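PDB 5IVU: cofilin from Streptomyces griseoflavus, which probably binds actin, as a bacterial member of the ADF/cofilin family of actin-binding proteins. Local coordinates for residues Asp107-Arg110 and Arg111-Gly115. Sequence-based numbering, arbitrary orientation.
Sequences DILR and RALTG
Asp107 accepts from Arg111 the one regular i to i+4 backbone bond of this turn: Arg111 N lies 2.9 Å from Asp107 O, with an N-H...O angle of 159°. One residue on, the pattern stretches. Ile108 O receives Ala112 N only weakly, at 3.5 Å, while the Ala112 methyl rests beside the same carbonyl and that of Leu109.

Leu109 O is shared by two weak donors: Ala112 N at 3.2 Å, an i to i+3 bond of 3-10 type, and Leu113 N from one residue further along. Leu113 closes back over this carbonyl, its CG 3.4 Å from Leu109 O. With CG beside its own backbone N (chi1 -51°), the Leu113 side chain turns back along the helix, and its CD1 meets CD1 of Leu109 at 3.8 Å, an apolar contact between side chains that lie at a slant to each other.

Arg110 O takes a further weak bond from Leu113 N. The Arg110 side chain bends at chi2 (63°), bringing NH1 to 3.3 Å from Leu113 O; the guanidinium presents itself obliquely to that carbonyl, and its NE forms a salt bridge with Glu119 on the next strand.

The turn lies at the C-terminal part of helix 96-112, in the beta-alpha-beta unit formed with strands 81-89 and 118-122 of the ADF-homology fold. Leu109 and Leu113 both reach Phe86 of strand 81-89, and they also touch Trp65 and Val67, respectively, on strand 64-72. Toward helix 11-21, Ala112 meets Val14 and Leu113 meets Tyr17, so this part of the chain joins the central sheet to the N-terminal helix.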
loop_
_atom_site.group_PDB
_atom_site.type_symbol
_atom_site.label_atom_id
_atom_site.label_comp_id
_atom_site.label_asym_id
_atom_site.label_seq_id
_atom_site.Cartn_x
_atom_site.Cartn_y
_atom_site.Cartn_z
ATOM N N ASP A 107 3.815 -10.952 3.361
ATOM C CA ASP A 107 4.447 -11.634 2.221
ATOM C C ASP A 107 3.471 -12.380 1.330
ATOM O O ASP A 107 3.745 -12.545 0.147
ATOM C CB ASP A 107 5.537 -12.601 2.693
ATOM C CG ASP A 107 6.746 -11.879 3.262
ATOM O OD1 ASP A 107 7.428 -11.174 2.495
ATOM O OD2 ASP A 107 6.999 -12.001 4.482
ATOM N N ILE A 108 2.346 -12.827 1.889
ATOM C CA ILE A 108 1.279 -13.445 1.101
ATOM C C ILE A 108 0.806 -12.460 0.031
ATOM O O ILE A 108 0.851 -12.765 -1.159
ATOM C CB ILE A 108 0.070 -13.864 1.970
ATOM C CG1 ILE A 108 0.462 -14.956 2.976
ATOM C CG2 ILE A 108 -1.073 -14.361 1.087
ATOM C CD1 ILE A 108 -0.578 -15.213 4.054
ATOM N N LEU A 109 0.401 -11.270 0.470
ATOM C CA LEU A 109 -0.014 -10.190 -0.430
ATOM C C LEU A 109 1.128 -9.707 -1.325
ATOM O O LEU A 109 0.943 -9.549 -2.526
ATOM C CB LEU A 109 -0.604 -9.008 0.367
ATOM C CG LEU A 109 -0.916 -7.680 -0.348
ATOM C CD1 LEU A 109 -1.825 -7.855 -1.564
ATOM C CD2 LEU A 109 -1.533 -6.692 0.631
ATOM N N ARG A 110 2.304 -9.485 -0.740
ATOM C CA ARG A 110 3.446 -8.913 -1.471
ATOM C C ARG A 110 3.921 -9.807 -2.622
ATOM O O ARG A 110 4.225 -9.305 -3.711
ATOM C CB ARG A 110 4.597 -8.614 -0.505
ATOM C CG ARG A 110 5.893 -8.105 -1.128
ATOM C CD ARG A 110 5.757 -6.765 -1.842
ATOM N NE ARG A 110 6.935 -6.513 -2.665
ATOM C CZ ARG A 110 7.137 -6.987 -3.898
ATOM N NH1 ARG A 110 6.222 -7.732 -4.532
ATOM N NH2 ARG A 110 8.279 -6.698 -4.525
ATOM N N ARG A 111 3.963 -11.118 -2.378
ATOM C CA ARG A 111 4.352 -12.109 -3.399
ATOM C C ARG A 111 3.370 -12.152 -4.591
ATOM O O ARG A 111 3.783 -12.374 -5.732
ATOM C CB ARG A 111 4.482 -13.503 -2.771
ATOM C CG ARG A 111 5.375 -14.465 -3.540
ATOM C CD ARG A 111 5.386 -15.845 -2.894
ATOM N NE ARG A 111 4.132 -16.558 -3.144
ATOM C CZ ARG A 111 3.923 -17.498 -4.076
ATOM N NH1 ARG A 111 4.889 -17.916 -4.898
ATOM N NH2 ARG A 111 2.709 -18.041 -4.183
ATOM N N ALA A 112 2.085 -11.929 -4.317
ATOM C CA ALA A 112 1.043 -11.951 -5.343
ATOM C C ALA A 112 1.050 -10.744 -6.288
ATOM O O ALA A 112 0.513 -10.837 -7.389
ATOM C CB ALA A 112 -0.318 -12.077 -4.687
ATOM N N LEU A 113 1.646 -9.626 -5.872
ATOM C CA LEU A 113 1.706 -8.420 -6.702
ATOM C C LEU A 113 2.998 -8.387 -7.547
ATOM O O LEU A 113 4.102 -8.207 -7.023
ATOM C CB LEU A 113 1.599 -7.163 -5.833
ATOM C CG LEU A 113 0.433 -7.111 -4.835
ATOM C CD1 LEU A 113 0.653 -5.996 -3.825
ATOM C CD2 LEU A 113 -0.918 -6.938 -5.507
ATOM N N THR A 114 2.845 -8.540 -8.857
ATOM C CA THR A 114 3.982 -8.632 -9.777
ATOM C C THR A 114 4.401 -7.236 -10.221
ATOM O O THR A 114 3.555 -6.391 -10.509
ATOM C CB THR A 114 3.623 -9.473 -11.030
ATOM O OG1 THR A 114 2.437 -8.963 -11.643
ATOM C CG2 THR A 114 3.394 -10.944 -10.663
ATOM N N GLY A 115 5.707 -7.005 -10.290
ATOM C CA GLY A 115 6.253 -5.764 -10.847
ATOM C C GLY A 115 6.308 -4.571 -9.913
ATOM O O GLY A 115 6.373 -3.429 -10.377
#